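Local coordinates for protein beta subunit of a putative Aromatic-ring-hydroxylating dioxygenase (Novosphingobium aromaticivorans DSM 12444, PDB 3EBY) that probably serves as the non-catalytic beta subunit of an aromatic-ring-hydroxylating dioxygenase, a trimer-forming protein with an NTF2-like fold, at residues D30-W35 and A76-N81; V40-Y45 and R142-T147; Q46-E51 and P58-Y63; I124-K129 and C148-L153; V11-I16 and G93-T98. All blocks are in the same frame, centred on the assembly; numbering follows the deposited sequence. Where two conformers were deposited one is given.

How the contacts relate
Contacts 2, 3 and 4 lie side by side in one strongly curved mixed sheet, in which strand 43-49 runs between 60-64 and 142-150, and 142-150 in turn meets 122-135. Contacts 3 and 4 have centres about 10 Å apart and are joined directly by a salt bridge from Arg50 NE to Asp151 OD1 of 2.8 Å. Contact 1 joins the loop after helix 8-28 to helix 67-79 and reaches contact 2 through Trp35, which packs edge-to-face on Tyr45. Contact 5 lies at the far end of the sheet, its centre about 28 Å from that of contact 1. Contacts 3, 4 and 5 also touch the second subunit of the trimer, whereas contacts 1 and 2 are internal to the chain.

Contact 1 of 5, residues D30-W35 and A76-N81; sequences DRLEQW and ALRKAN
Arg78 reaches from the end of helix 67-79 to the loop 30-35, where its guanidinium group is gripped by two acids and a carbonyl. Its side-on edge meets Glu33, whose carboxylate is turned only 25° from the guanidinium plane and is met on the syn side of both oxygens. Arg78 NE donates to Glu33 OE2 at 2.9 Å. Arg78 NH2 donates to Glu33 OE1 at 3.0 Å, almost straight at 177°. NH2 also donates a hydrogen bond to the backbone O of Asp30 at 2.9 Å. Asp30 is held differently. Its carboxylate stands nearly perpendicular to the guanidinium, and NH1 meets OD2 from above the carboxylate plane at 3.2 Å. With four good bonds near its plane, the cation is held against rotation, while Leu32 lies over one face. Leu32 CD1 also touches Leu77 CD1 at 3.7 Å, where the two side chains cross at about a right angle. Further out, Leu27 and Val74 flank Leu32, and Leu159 and Pro162 pack on Leu77. Asp30, just after helix 8-28, has positive phi in a Schellman motif. The whole is a surface salt-bridge network that ties the C-terminal ends of two helices together in this NTF2-like fold.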
# COMPACT_ATOMS: atom_id res chain seq x y z
N ASP A 30 0.99 -15.79 10.09
CA ASP A 30 0.69 -17.22 10.15
C ASP A 30 -0.30 -17.55 11.29
O ASP A 30 -0.22 -18.63 11.89
CB ASP A 30 1.98 -18.03 10.32
CG ASP A 30 1.77 -19.52 10.10
OD1 ASP A 30 1.13 -19.89 9.11
OD2 ASP A 30 2.34 -20.29 10.88
N ARG A 31 -1.23 -16.65 11.57
CA ARG A 31 -2.33 -16.93 12.49
C ARG A 31 -3.51 -17.49 11.69
O ARG A 31 -4.62 -16.94 11.69
CB ARG A 31 -2.71 -15.68 13.30
CG ARG A 31 -1.64 -15.33 14.31
CD ARG A 31 -2.01 -14.17 15.18
NE ARG A 31 -1.81 -12.90 14.49
CZ ARG A 31 -2.79 -12.17 13.97
NH1 ARG A 31 -4.05 -12.53 14.13
NH2 ARG A 31 -2.52 -11.09 13.27
N LEU A 32 -3.27 -18.63 11.03
CA LEU A 32 -4.21 -19.14 10.03
C LEU A 32 -5.56 -19.53 10.65
O LEU A 32 -6.61 -19.37 10.02
CB LEU A 32 -3.62 -20.34 9.29
CG LEU A 32 -2.31 -20.13 8.49
CD1 LEU A 32 -2.00 -21.40 7.71
CD2 LEU A 32 -2.37 -18.92 7.53
N GLU A 33 -5.54 -19.90 11.92
CA GLU A 33 -6.78 -20.26 12.62
C GLU A 33 -7.79 -19.09 12.70
O GLU A 33 -8.99 -19.33 12.83
CB GLU A 33 -6.47 -20.78 14.03
CG GLU A 33 -5.88 -22.17 14.06
CD GLU A 33 -4.39 -22.23 13.75
OE1 GLU A 33 -3.73 -21.15 13.67
OE2 GLU A 33 -3.89 -23.37 13.58
N GLN A 34 -7.31 -17.85 12.68
CA GLN A 34 -8.20 -16.68 12.71
C GLN A 34 -8.90 -16.46 11.36
O GLN A 34 -9.98 -15.87 11.31
CB GLN A 34 -7.42 -15.40 13.09
CG GLN A 34 -8.33 -14.10 13.14
CD GLN A 34 -7.54 -12.77 13.41
OE1 GLN A 34 -6.32 -12.72 13.30
NE2 GLN A 34 -8.27 -11.70 13.65
N TRP A 35 -8.30 -16.95 10.29
CA TRP A 35 -8.73 -16.61 8.93
C TRP A 35 -10.19 -17.02 8.63
O TRP A 35 -10.97 -16.19 8.15
CB TRP A 35 -7.73 -17.15 7.89
CG TRP A 35 -8.16 -17.00 6.44
CD1 TRP A 35 -8.19 -15.84 5.69
CD2 TRP A 35 -8.47 -18.06 5.53
NE1 TRP A 35 -8.57 -16.12 4.40
CE2 TRP A 35 -8.75 -17.47 4.27
CE3 TRP A 35 -8.56 -19.45 5.67
CZ2 TRP A 35 -9.12 -18.23 3.16
CZ3 TRP A 35 -8.94 -20.21 4.57
CH2 TRP A 35 -9.17 -19.59 3.31
N ALA A 76 -5.40 -28.79 7.09
CA ALA A 76 -4.47 -29.46 6.20
C ALA A 76 -3.08 -28.77 6.19
O ALA A 76 -2.05 -29.44 6.15
CB ALA A 76 -5.04 -29.52 4.78
N LEU A 77 -3.06 -27.44 6.19
CA LEU A 77 -1.81 -26.68 6.20
C LEU A 77 -1.02 -26.94 7.50
O LEU A 77 0.21 -27.07 7.48
CB LEU A 77 -2.10 -25.17 6.04
CG LEU A 77 -2.60 -24.74 4.65
CD1 LEU A 77 -2.82 -23.24 4.56
CD2 LEU A 77 -1.67 -25.18 3.57
N ARG A 78 -1.73 -27.05 8.61
CA ARG A 78 -1.09 -27.42 9.88
C ARG A 78 -0.59 -28.87 9.88
O ARG A 78 0.50 -29.16 10.35
CB ARG A 78 -2.06 -27.23 11.04
CG ARG A 78 -2.54 -25.81 11.26
CD ARG A 78 -1.42 -24.86 11.13
NE ARG A 78 -1.73 -23.54 11.68
CZ ARG A 78 -0.94 -22.49 11.51
NH1 ARG A 78 0.13 -22.58 10.75
NH2 ARG A 78 -1.25 -21.33 12.08
N LYS A 79 -1.43 -29.78 9.41
CA LYS A 79 -1.10 -31.20 9.41
C LYS A 79 0.12 -31.48 8.52
O LYS A 79 1.04 -32.18 8.93
CB LYS A 79 -2.30 -32.02 8.94
CG LYS A 79 -2.24 -33.47 9.33
CD LYS A 79 -3.60 -34.14 9.13
N ALA A 80 0.12 -30.94 7.30
CA ALA A 80 1.19 -31.22 6.35
C ALA A 80 2.07 -30.00 6.23
O ALA A 80 2.22 -29.46 5.14
CB ALA A 80 0.61 -31.62 4.98
N ASN A 81 2.68 -29.60 7.35
CA ASN A 81 3.44 -28.34 7.44
C ASN A 81 4.60 -28.27 6.44
O ASN A 81 5.42 -29.18 6.36
CB ASN A 81 3.97 -28.13 8.86

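Contact 2 of 5, residues V40-Y45 and R142-T147; sequences VDDCLY and RLKSRT
Leu44 pairs with Ser145 and Tyr45 with Arg146 in parallel register, so strands 43-49 and 142-150 form the parallel neighbours of the mixed NTF2-like sheet. The compact part combines the backbone bonds with Val40, wedged between Arg142 and the Lys144 chain. Leu44 N donates to Lys144 O and Arg146 N to Leu44 O, at 3.0 and 2.9 Å, while Val40 N holds Leu143 O. Arg142 lays its guanidinium over Val40, whose CA lies 3.7 Å above the plane. On the buried face the CD1 side of the Tyr45 ring passes the Arg146 stem at a slant, CD1 4.0 Å from Arg146 CG. Beyond that stem the guanidinium salt-bridges Asp132, and Tyr45 OH bonds Ile163. Lys144 and Ser145 both face Arg133, a classic beta bulge. On the looser solvent side, a bend at chi2 (59°) brings the Lys144 tip back to the exposed corner. Asp42 OD2 offers it just a long salt bridge, bridged by a water, weakly on the Asp42 side, but Lys144 NZ reaches Asp42 O in the carbonyl plane at 2.8 Å.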
# COMPACT_ATOMS: atom_id res chain seq x y z
N VAL A 40 -18.52 -15.19 7.13
CA VAL A 40 -19.77 -15.77 7.64
C VAL A 40 -19.70 -17.28 7.38
O VAL A 40 -18.85 -17.73 6.59
CB VAL A 40 -21.02 -15.19 6.94
CG1 VAL A 40 -21.03 -13.65 7.06
CG2 VAL A 40 -21.14 -15.66 5.43
N ASP A 41 -20.61 -18.05 7.97
CA ASP A 41 -20.59 -19.53 7.82
C ASP A 41 -20.89 -19.94 6.36
O ASP A 41 -20.20 -20.81 5.79
CB ASP A 41 -21.60 -20.21 8.74
CG ASP A 41 -21.19 -20.17 10.23
OD1 ASP A 41 -20.13 -19.60 10.56
OD2 ASP A 41 -22.01 -20.63 11.06
N ASP A 42 -21.91 -19.33 5.78
CA ASP A 42 -22.37 -19.65 4.40
C ASP A 42 -21.71 -18.67 3.41
O ASP A 42 -22.36 -17.79 2.85
CB ASP A 42 -23.89 -19.57 4.35
CG ASP A 42 -24.45 -19.93 2.97
OD1 ASP A 42 -23.73 -20.54 2.15
OD2 ASP A 42 -25.60 -19.53 2.71
N CYS A 43 -20.42 -18.82 3.25
CA CYS A 43 -19.58 -17.87 2.53
C CYS A 43 -19.09 -18.45 1.21
O CYS A 43 -19.27 -19.66 0.93
CB CYS A 43 -18.37 -17.53 3.40
SG CYS A 43 -17.28 -18.96 3.78
N LEU A 44 -18.40 -17.60 0.44
CA LEU A 44 -17.70 -18.02 -0.76
C LEU A 44 -16.32 -17.32 -0.81
O LEU A 44 -16.22 -16.12 -0.62
CB LEU A 44 -18.51 -17.68 -2.01
CG LEU A 44 -17.83 -18.05 -3.35
CD1 LEU A 44 -17.76 -19.58 -3.51
CD2 LEU A 44 -18.57 -17.43 -4.52
N TYR A 45 -15.27 -18.13 -0.90
CA TYR A 45 -13.91 -17.63 -1.08
C TYR A 45 -13.35 -18.30 -2.32
O TYR A 45 -13.33 -19.53 -2.41
CB TYR A 45 -13.03 -17.97 0.13
CG TYR A 45 -11.58 -17.57 -0.06
CD1 TYR A 45 -11.18 -16.24 0.07
CD2 TYR A 45 -10.62 -18.50 -0.42
CE1 TYR A 45 -9.83 -15.86 -0.12
CE2 TYR A 45 -9.27 -18.14 -0.62
CZ TYR A 45 -8.88 -16.84 -0.43
OH TYR A 45 -7.55 -16.50 -0.64
N ARG A 142 -17.88 -9.04 8.53
CA ARG A 142 -17.47 -10.36 8.06
C ARG A 142 -17.71 -10.46 6.54
O ARG A 142 -18.66 -9.83 6.02
CB ARG A 142 -18.26 -11.47 8.79
CG ARG A 142 -17.94 -11.60 10.31
CD ARG A 142 -18.39 -12.95 10.85
NE ARG A 142 -19.84 -13.06 10.80
CZ ARG A 142 -20.54 -14.16 11.01
NH1 ARG A 142 -19.95 -15.30 11.34
NH2 ARG A 142 -21.86 -14.11 10.88
N LEU A 143 -16.88 -11.25 5.87
CA LEU A 143 -17.02 -11.50 4.44
C LEU A 143 -18.13 -12.51 4.17
O LEU A 143 -18.14 -13.60 4.73
CB LEU A 143 -15.71 -12.03 3.85
CG LEU A 143 -14.58 -11.02 3.63
CD1 LEU A 143 -13.22 -11.75 3.33
CD2 LEU A 143 -14.96 -10.02 2.52
N LYS A 144 -19.10 -12.08 3.36
CA LYS A 144 -20.06 -13.01 2.72
C LYS A 144 -19.38 -13.70 1.51
O LYS A 144 -19.50 -14.93 1.30
CB LYS A 144 -21.30 -12.25 2.27
CG LYS A 144 -22.34 -13.10 1.52
CD LYS A 144 -22.84 -14.25 2.36
CE LYS A 144 -24.03 -14.96 1.70
NZ LYS A 144 -24.54 -16.04 2.59
N SER A 145 -18.69 -12.91 0.70
CA SER A 145 -17.91 -13.46 -0.41
C SER A 145 -16.69 -12.63 -0.72
O SER A 145 -16.72 -11.39 -0.69
CB SER A 145 -18.77 -13.61 -1.67
OG SER A 145 -19.14 -12.36 -2.20
N ARG A 146 -15.61 -13.32 -1.03
CA ARG A 146 -14.33 -12.68 -1.50
C ARG A 146 -13.80 -13.46 -2.68
O ARG A 146 -13.55 -14.69 -2.61
CB ARG A 146 -13.29 -12.63 -0.38
CG ARG A 146 -11.83 -12.35 -0.82
CD ARG A 146 -10.96 -11.74 0.30
NE ARG A 146 -11.31 -10.32 0.50
CZ ARG A 146 -10.72 -9.51 1.38
NH1 ARG A 146 -9.70 -9.94 2.13
NH2 ARG A 146 -11.07 -8.24 1.44
N THR A 147 -13.62 -12.73 -3.78
CA THR A 147 -13.00 -13.26 -4.96
C THR A 147 -11.68 -12.50 -5.16
O THR A 147 -11.66 -11.29 -5.22
CB THR A 147 -13.90 -13.07 -6.20
OG1 THR A 147 -15.15 -13.77 -6.03
CG2 THR A 147 -13.19 -13.56 -7.46
O HOH W 1 -25.94 -17.38 0.10

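Contact 3 of 5, residues Q46-E51 and P58-Y63; sequences QVIARE and PAAVMY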
# COMPACT_ATOMS: atom_id res chain seq x y z
N GLN A 46 -12.85 -17.51 -3.25
CA GLN A 46 -12.23 -18.07 -4.43
C GLN A 46 -11.08 -17.21 -4.94
O GLN A 46 -11.00 -15.99 -4.66
CB GLN A 46 -13.27 -18.32 -5.53
CG GLN A 46 -13.85 -17.11 -6.15
CD GLN A 46 -15.08 -17.43 -7.02
OE1 GLN A 46 -15.32 -18.60 -7.40
NE2 GLN A 46 -15.86 -16.42 -7.33
N VAL A 47 -10.18 -17.87 -5.65
CA VAL A 47 -8.99 -17.25 -6.21
C VAL A 47 -9.00 -17.62 -7.72
O VAL A 47 -8.95 -18.81 -8.09
CB VAL A 47 -7.70 -17.75 -5.50
CG1 VAL A 47 -6.45 -17.16 -6.19
CG2 VAL A 47 -7.73 -17.37 -3.96
N ILE A 48 -9.16 -16.60 -8.57
CA ILE A 48 -9.40 -16.80 -10.00
C ILE A 48 -8.56 -15.85 -10.82
O ILE A 48 -8.37 -14.69 -10.45
CB ILE A 48 -10.89 -16.58 -10.37
CG1 ILE A 48 -11.43 -15.33 -9.68
CG2 ILE A 48 -11.70 -17.78 -9.95
CD1 ILE A 48 -12.64 -14.72 -10.39
N ALA A 49 -8.02 -16.35 -11.93
CA ALA A 49 -7.19 -15.52 -12.84
C ALA A 49 -8.03 -14.43 -13.51
O ALA A 49 -9.19 -14.66 -13.85
CB ALA A 49 -6.52 -16.41 -13.89
N ARG A 50 -7.44 -13.24 -13.68
CA ARG A 50 -8.15 -12.10 -14.30
C ARG A 50 -8.83 -12.52 -15.62
O ARG A 50 -9.98 -12.18 -15.88
CB ARG A 50 -7.17 -10.95 -14.57
CG ARG A 50 -7.84 -9.65 -15.08
CD ARG A 50 -6.84 -8.68 -15.72
NE ARG A 50 -5.99 -7.93 -14.77
CZ ARG A 50 -6.05 -6.60 -14.57
NH1 ARG A 50 -7.00 -5.86 -15.14
NH2 ARG A 50 -5.19 -6.03 -13.74
N GLU A 51 -8.10 -13.21 -16.46
CA GLU A 51 -8.65 -13.60 -17.77
C GLU A 51 -9.81 -14.61 -17.68
O GLU A 51 -10.65 -14.68 -18.59
CB GLU A 51 -7.57 -14.15 -18.66
CG GLU A 51 -6.64 -13.10 -19.17
CD GLU A 51 -5.50 -13.67 -19.94
OE1 GLU A 51 -4.69 -14.40 -19.34
OE2 GLU A 51 -5.39 -13.36 -21.16
N PRO A 58 -15.10 -20.12 -15.66
CA PRO A 58 -14.00 -19.52 -14.90
C PRO A 58 -13.42 -20.46 -13.84
O PRO A 58 -14.03 -20.69 -12.80
CB PRO A 58 -14.64 -18.29 -14.26
CG PRO A 58 -15.84 -18.00 -15.11
CD PRO A 58 -16.34 -19.34 -15.51
N ALA A 59 -12.24 -20.96 -14.13
CA ALA A 59 -11.56 -21.89 -13.30
C ALA A 59 -10.98 -21.18 -12.09
O ALA A 59 -10.20 -20.23 -12.23
CB ALA A 59 -10.44 -22.57 -14.10
N ALA A 60 -11.39 -21.61 -10.91
CA ALA A 60 -10.80 -21.10 -9.69
C ALA A 60 -9.67 -22.05 -9.28
O ALA A 60 -9.86 -23.26 -9.26
CB ALA A 60 -11.84 -21.04 -8.58
N VAL A 61 -8.53 -21.49 -8.91
CA VAL A 61 -7.39 -22.29 -8.45
C VAL A 61 -7.41 -22.49 -6.92
O VAL A 61 -6.63 -23.27 -6.37
CB VAL A 61 -6.06 -21.65 -8.93
CG1 VAL A 61 -4.87 -22.40 -8.35
CG2 VAL A 61 -6.00 -21.65 -10.48
N MSE A 62 -8.31 -21.79 -6.23
CA MSE A 62 -8.60 -22.04 -4.82
C MSE A 62 -10.08 -21.73 -4.64
O MSE A 62 -10.61 -20.78 -5.24
CB MSE A 62 -7.71 -21.18 -3.90
CG MSE A 62 -7.62 -21.69 -2.49
SE MSE A 62 -6.26 -20.72 -1.40
CE MSE A 62 -5.20 -20.37 -2.50
N TYR A 63 -10.81 -22.61 -3.97
CA TYR A 63 -12.26 -22.49 -3.96
C TYR A 63 -12.87 -23.09 -2.67
O TYR A 63 -12.60 -24.26 -2.34
CB TYR A 63 -12.83 -23.17 -5.18
CG TYR A 63 -14.33 -23.13 -5.26
CD1 TYR A 63 -15.10 -24.13 -4.67
CD2 TYR A 63 -14.98 -22.13 -5.95
CE1 TYR A 63 -16.48 -24.10 -4.77
CE2 TYR A 63 -16.34 -22.07 -6.02
CZ TYR A 63 -17.08 -23.07 -5.44
OH TYR A 63 -18.44 -23.01 -5.54
O HOH W 2 -15.65 -19.90 -10.58
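The Tyr63 ring and the Gln46 amide stand side by side and point the same way, their planes 51° apart. Gln46 OE1 meets the ring at its edge, in plane, 3.8 Å from CD2, so this is contact along the rim and no stack. With CG set between the backbone N and carbonyl carbon (chi1 69°), the Gln46 chain extends beside the ring. Its NE2 binds Thr147 OG1, while OE1 takes a weak bond from a water that also donates to Pro58 O. Ala60 lies on the same side of the sheet, its CB against CG2 of Ile48 in one of that residue's two conformers. The opposite side is apolar: Val47 and selenomethionine Met62 run alongside each other, CB to CB 3.8 Å, with Ile155 and Ala160 nearby. Two backbone bonds join the strands, Val47 N to Met62 O at 3.0 Å and Val61 N to Val47 O at 2.8 Å. Because Val61 and Met62 both face Val47, strand 60-64, an outermost strand of the sheet within this chain, carries a classic beta bulge where it closes the antiparallel hairpin with strand 43-49.

Contact 4 of 5, residues I124-K129 and C148-L153; sequences IYNAGK and CIYDTL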
# COMPACT_ATOMS: atom_id res chain seq x y z
N ILE A 124 7.57 -10.70 -5.90
CA ILE A 124 6.13 -10.56 -6.01
C ILE A 124 5.52 -11.93 -6.27
O ILE A 124 5.84 -12.58 -7.29
CB ILE A 124 5.71 -9.62 -7.16
CG1 ILE A 124 6.32 -8.21 -6.96
CG2 ILE A 124 4.19 -9.57 -7.20
CD1 ILE A 124 6.63 -7.49 -8.26
N TYR A 125 4.72 -12.42 -5.33
CA TYR A 125 4.10 -13.74 -5.44
C TYR A 125 2.76 -13.72 -6.17
O TYR A 125 2.52 -14.54 -7.08
CB TYR A 125 3.96 -14.36 -4.05
CG TYR A 125 3.16 -15.62 -4.02
CD1 TYR A 125 3.57 -16.75 -4.72
CD2 TYR A 125 1.97 -15.68 -3.33
CE1 TYR A 125 2.81 -17.91 -4.70
CE2 TYR A 125 1.19 -16.81 -3.34
CZ TYR A 125 1.63 -17.94 -4.00
OH TYR A 125 0.86 -19.08 -3.97
N ASN A 126 1.87 -12.81 -5.75
CA ASN A 126 0.54 -12.71 -6.35
C ASN A 126 0.02 -11.29 -6.23
O ASN A 126 -0.02 -10.74 -5.11
CB ASN A 126 -0.43 -13.70 -5.64
CG ASN A 126 -1.76 -13.78 -6.30
OD1 ASN A 126 -2.66 -13.02 -5.97
ND2 ASN A 126 -1.88 -14.67 -7.31
N ALA A 127 -0.25 -10.66 -7.37
CA ALA A 127 -0.90 -9.33 -7.43
C ALA A 127 -2.30 -9.46 -8.00
O ALA A 127 -2.52 -10.21 -8.97
CB ALA A 127 -0.05 -8.34 -8.30
N GLY A 128 -3.24 -8.67 -7.47
CA GLY A 128 -4.65 -8.76 -7.92
C GLY A 128 -5.52 -7.71 -7.27
O GLY A 128 -5.02 -6.72 -6.75
N LYS A 129 -6.83 -7.96 -7.26
CA LYS A 129 -7.74 -7.18 -6.47
C LYS A 129 -8.78 -8.07 -5.82
O LYS A 129 -9.12 -9.15 -6.36
CB LYS A 129 -8.42 -6.10 -7.30
CG LYS A 129 -9.41 -6.60 -8.31
CD LYS A 129 -10.24 -5.44 -8.86
CE LYS A 129 -11.12 -5.90 -10.00
NZ LYS A 129 -12.06 -4.78 -10.45
N CYS A 148 -10.58 -13.25 -5.20
CA CYS A 148 -9.25 -12.68 -5.43
C CYS A 148 -8.94 -12.84 -6.89
O CYS A 148 -8.71 -13.97 -7.37
CB CYS A 148 -8.20 -13.44 -4.59
SG CYS A 148 -8.58 -13.60 -2.82
N ILE A 149 -9.10 -11.75 -7.64
CA ILE A 149 -8.90 -11.76 -9.10
C ILE A 149 -7.43 -11.38 -9.41
O ILE A 149 -7.01 -10.23 -9.18
CB ILE A 149 -9.87 -10.75 -9.82
CG1 ILE A 149 -11.33 -11.03 -9.47
CG2 ILE A 149 -9.63 -10.81 -11.36
CD1 ILE A 149 -12.34 -10.12 -10.17
N TYR A 150 -6.63 -12.37 -9.83
CA TYR A 150 -5.18 -12.20 -9.82
C TYR A 150 -4.52 -12.18 -11.20
O TYR A 150 -5.03 -12.76 -12.19
CB TYR A 150 -4.51 -13.24 -8.91
CG TYR A 150 -4.52 -14.67 -9.49
CD1 TYR A 150 -3.50 -15.10 -10.31
CD2 TYR A 150 -5.57 -15.55 -9.22
CE1 TYR A 150 -3.51 -16.40 -10.84
CE2 TYR A 150 -5.58 -16.85 -9.75
CZ TYR A 150 -4.57 -17.25 -10.58
OH TYR A 150 -4.57 -18.54 -11.10
N ASP A 151 -3.40 -11.47 -11.26
CA ASP A 151 -2.66 -11.24 -12.50
C ASP A 151 -1.52 -12.26 -12.69
O ASP A 151 -1.31 -12.74 -13.79
CB ASP A 151 -2.08 -9.81 -12.49
CG ASP A 151 -3.15 -8.75 -12.51
OD1 ASP A 151 -4.31 -9.11 -12.86
OD2 ASP A 151 -2.85 -7.61 -12.10
N THR A 152 -0.84 -12.60 -11.60
CA THR A 152 0.42 -13.37 -11.62
C THR A 152 0.16 -14.85 -11.96
O THR A 152 -0.61 -15.51 -11.28
CB THR A 152 1.12 -13.28 -10.26
OG1 THR A 152 1.07 -11.91 -9.79
CG2 THR A 152 2.59 -13.75 -10.35
N LEU A 153 0.85 -15.35 -12.98
CA LEU A 153 0.56 -16.70 -13.56
C LEU A 153 0.83 -17.84 -12.58
O LEU A 153 -0.03 -18.71 -12.35
CB LEU A 153 1.43 -16.92 -14.81
CG LEU A 153 1.35 -18.29 -15.52
CD1 LEU A 153 -0.08 -18.64 -15.90
CD2 LEU A 153 2.25 -18.31 -16.75
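Thr152 pushes its side chain toward strand 122-135 just where the regular pairing of strand 142-150 has ended. CB lies 3.7 Å from Tyr125 O, and from there the two branches part. CG2 packs against Tyr125 O at 3.4 Å. OG1 sits opposite the carbonyl carbon (chi1 -43°) and accepts the N-H of Ala127 at 3.0 Å, with an angle of 163°; it also bonds Thr122 OG1 of the second subunit. The hydroxyl thus takes the place of a backbone carbonyl. Beside it, Asp151 N donates to Ala127 O at 2.8 Å, and Lys129 and Ile149 exchange N-H and C=O as an antiparallel hydrogen-bonded pair. Between these lies Gly128, which has no side chain where its CA comes within 4.0 Å of Tyr150 CA. Asn126, one residue earlier than Ala127, crosses Tyr150 at about a right angle, its ND2 3.4 Å from Tyr150 CB, and OD1 bonds Tyr111 OH. Lys129 NZ pairs with Glu108 and with Asp29 of the second subunit, and Asp151 with Arg50. The buried polar side chains of Asn126, Asp151 and Thr152 are therefore all matched, which implies that the polar groups at the open end of the hairpin are satisfied partly within the chain and partly by the second subunit.

Contact 5 of 5, residues V11-I16 and G93-T98; sequences VAQSAI and GRAVIT
Gln13 of helix 8-28 and Arg94 before strand 96-98 cross at about a right angle, yet their flat groups are nearly parallel: amide and guanidinium planes differ by 7° and stack, Gln13 NE2 lying 3.8 Å above the guanidinium plane and offset toward its rim. The Gln13 chain leaves CA pointing away from its own N (chi1 -178°) and then bends at chi2, carrying the amide round so that NE2 donates to Ala95 O at 2.9 Å, close to straight at 171°. NE2 also bonds Asp17, whose other oxygen receives Ala95 N. OE1 accepts from a water that in turn takes the N-H of Ile97, so the amide is held through both of its polar atoms. On the apolar side Ile16 CG2 presses on Ala95 CB at 3.5 Å, the closest apolar contact. Ile97 CD1 comes to 3.8 Å from Gln13 N and touches Ala12 CB more loosely at 4.2 Å. Arg94 is fixed beyond the contact by a salt bridge from NE to Asp18 of the second subunit. The axes of 11-16 and 96-98 make an angle of 121°; strand 87-101 is an outermost strand within this chain, and Val105 of strand 104-116 touches both Ile16 and Ile97.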
# COMPACT_ATOMS: atom_id res chain seq x y z
N VAL A 11 -18.25 5.35 8.32
CA VAL A 11 -18.25 4.20 9.21
C VAL A 11 -18.00 2.91 8.43
O VAL A 11 -17.08 2.16 8.77
CB VAL A 11 -19.55 4.12 10.06
CG1 VAL A 11 -19.60 2.81 10.86
CG2 VAL A 11 -19.63 5.33 11.01
N ALA A 12 -18.72 2.69 7.32
CA ALA A 12 -18.49 1.49 6.49
C ALA A 12 -17.06 1.49 5.89
O ALA A 12 -16.40 0.46 5.87
CB ALA A 12 -19.52 1.39 5.40
N GLN A 13 -16.61 2.66 5.40
CA GLN A 13 -15.25 2.77 4.83
C GLN A 13 -14.19 2.34 5.85
O GLN A 13 -13.31 1.51 5.56
CB GLN A 13 -14.97 4.21 4.39
CG GLN A 13 -13.59 4.41 3.74
CD GLN A 13 -13.53 3.85 2.36
OE1 GLN A 13 -14.33 4.20 1.52
NE2 GLN A 13 -12.54 2.96 2.11
N SER A 14 -14.27 2.90 7.05
CA SER A 14 -13.30 2.57 8.10
C SER A 14 -13.37 1.11 8.50
O SER A 14 -12.34 0.49 8.75
CB SER A 14 -13.51 3.45 9.34
OG SER A 14 -13.25 4.80 9.04
N ALA A 15 -14.60 0.59 8.65
CA ALA A 15 -14.81 -0.83 9.01
C ALA A 15 -14.13 -1.78 8.00
O ALA A 15 -13.43 -2.74 8.38
CB ALA A 15 -16.35 -1.14 9.12
N ILE A 16 -14.29 -1.50 6.72
CA ILE A 16 -13.76 -2.34 5.66
C ILE A 16 -12.24 -2.19 5.58
O ILE A 16 -11.51 -3.19 5.45
CB ILE A 16 -14.46 -2.06 4.30
CG1 ILE A 16 -15.90 -2.62 4.35
CG2 ILE A 16 -13.67 -2.64 3.14
CD1 ILE A 16 -16.79 -2.13 3.25
N GLY A 93 -4.47 -2.10 -0.74
CA GLY A 93 -4.91 -0.74 -0.97
C GLY A 93 -6.17 -0.37 -0.23
O GLY A 93 -6.92 -1.24 0.26
N ARG A 94 -6.45 0.93 -0.17
CA ARG A 94 -7.71 1.42 0.39
C ARG A 94 -8.88 0.89 -0.45
O ARG A 94 -8.81 0.82 -1.67
CB ARG A 94 -7.70 2.94 0.43
CG ARG A 94 -8.95 3.59 1.01
CD ARG A 94 -8.76 5.09 1.03
NE ARG A 94 -9.91 5.82 1.55
CZ ARG A 94 -10.00 6.28 2.79
NH1 ARG A 94 -9.10 5.95 3.70
NH2 ARG A 94 -11.05 7.00 3.15
N ALA A 95 -9.97 0.53 0.22
CA ALA A 95 -11.14 -0.06 -0.45
C ALA A 95 -11.98 0.99 -1.15
O ALA A 95 -12.22 2.09 -0.60
CB ALA A 95 -12.01 -0.85 0.57
N VAL A 96 -12.48 0.63 -2.33
CA VAL A 96 -13.52 1.40 -3.02
C VAL A 96 -14.87 0.72 -2.85
O VAL A 96 -15.06 -0.44 -3.28
CB VAL A 96 -13.20 1.55 -4.54
CG1 VAL A 96 -14.28 2.37 -5.24
CG2 VAL A 96 -11.80 2.19 -4.75
N ILE A 97 -15.76 1.37 -2.13
CA ILE A 97 -17.11 0.85 -1.93
C ILE A 97 -17.90 1.05 -3.23
O ILE A 97 -18.02 2.18 -3.74
CB ILE A 97 -17.80 1.54 -0.75
CG1 ILE A 97 -17.08 1.16 0.56
CG2 ILE A 97 -19.31 1.17 -0.69
CD1 ILE A 97 -17.53 1.98 1.75
N THR A 98 -18.45 -0.06 -3.73
CA THR A 98 -19.11 -0.09 -5.02
C THR A 98 -20.63 -0.24 -4.94
O THR A 98 -21.30 -0.13 -5.96
CB THR A 98 -18.56 -1.23 -5.89
OG1 THR A 98 -18.76 -2.50 -5.23
CG2 THR A 98 -17.07 -1.02 -6.19
O HOH W 3 -15.24 4.08 -1.13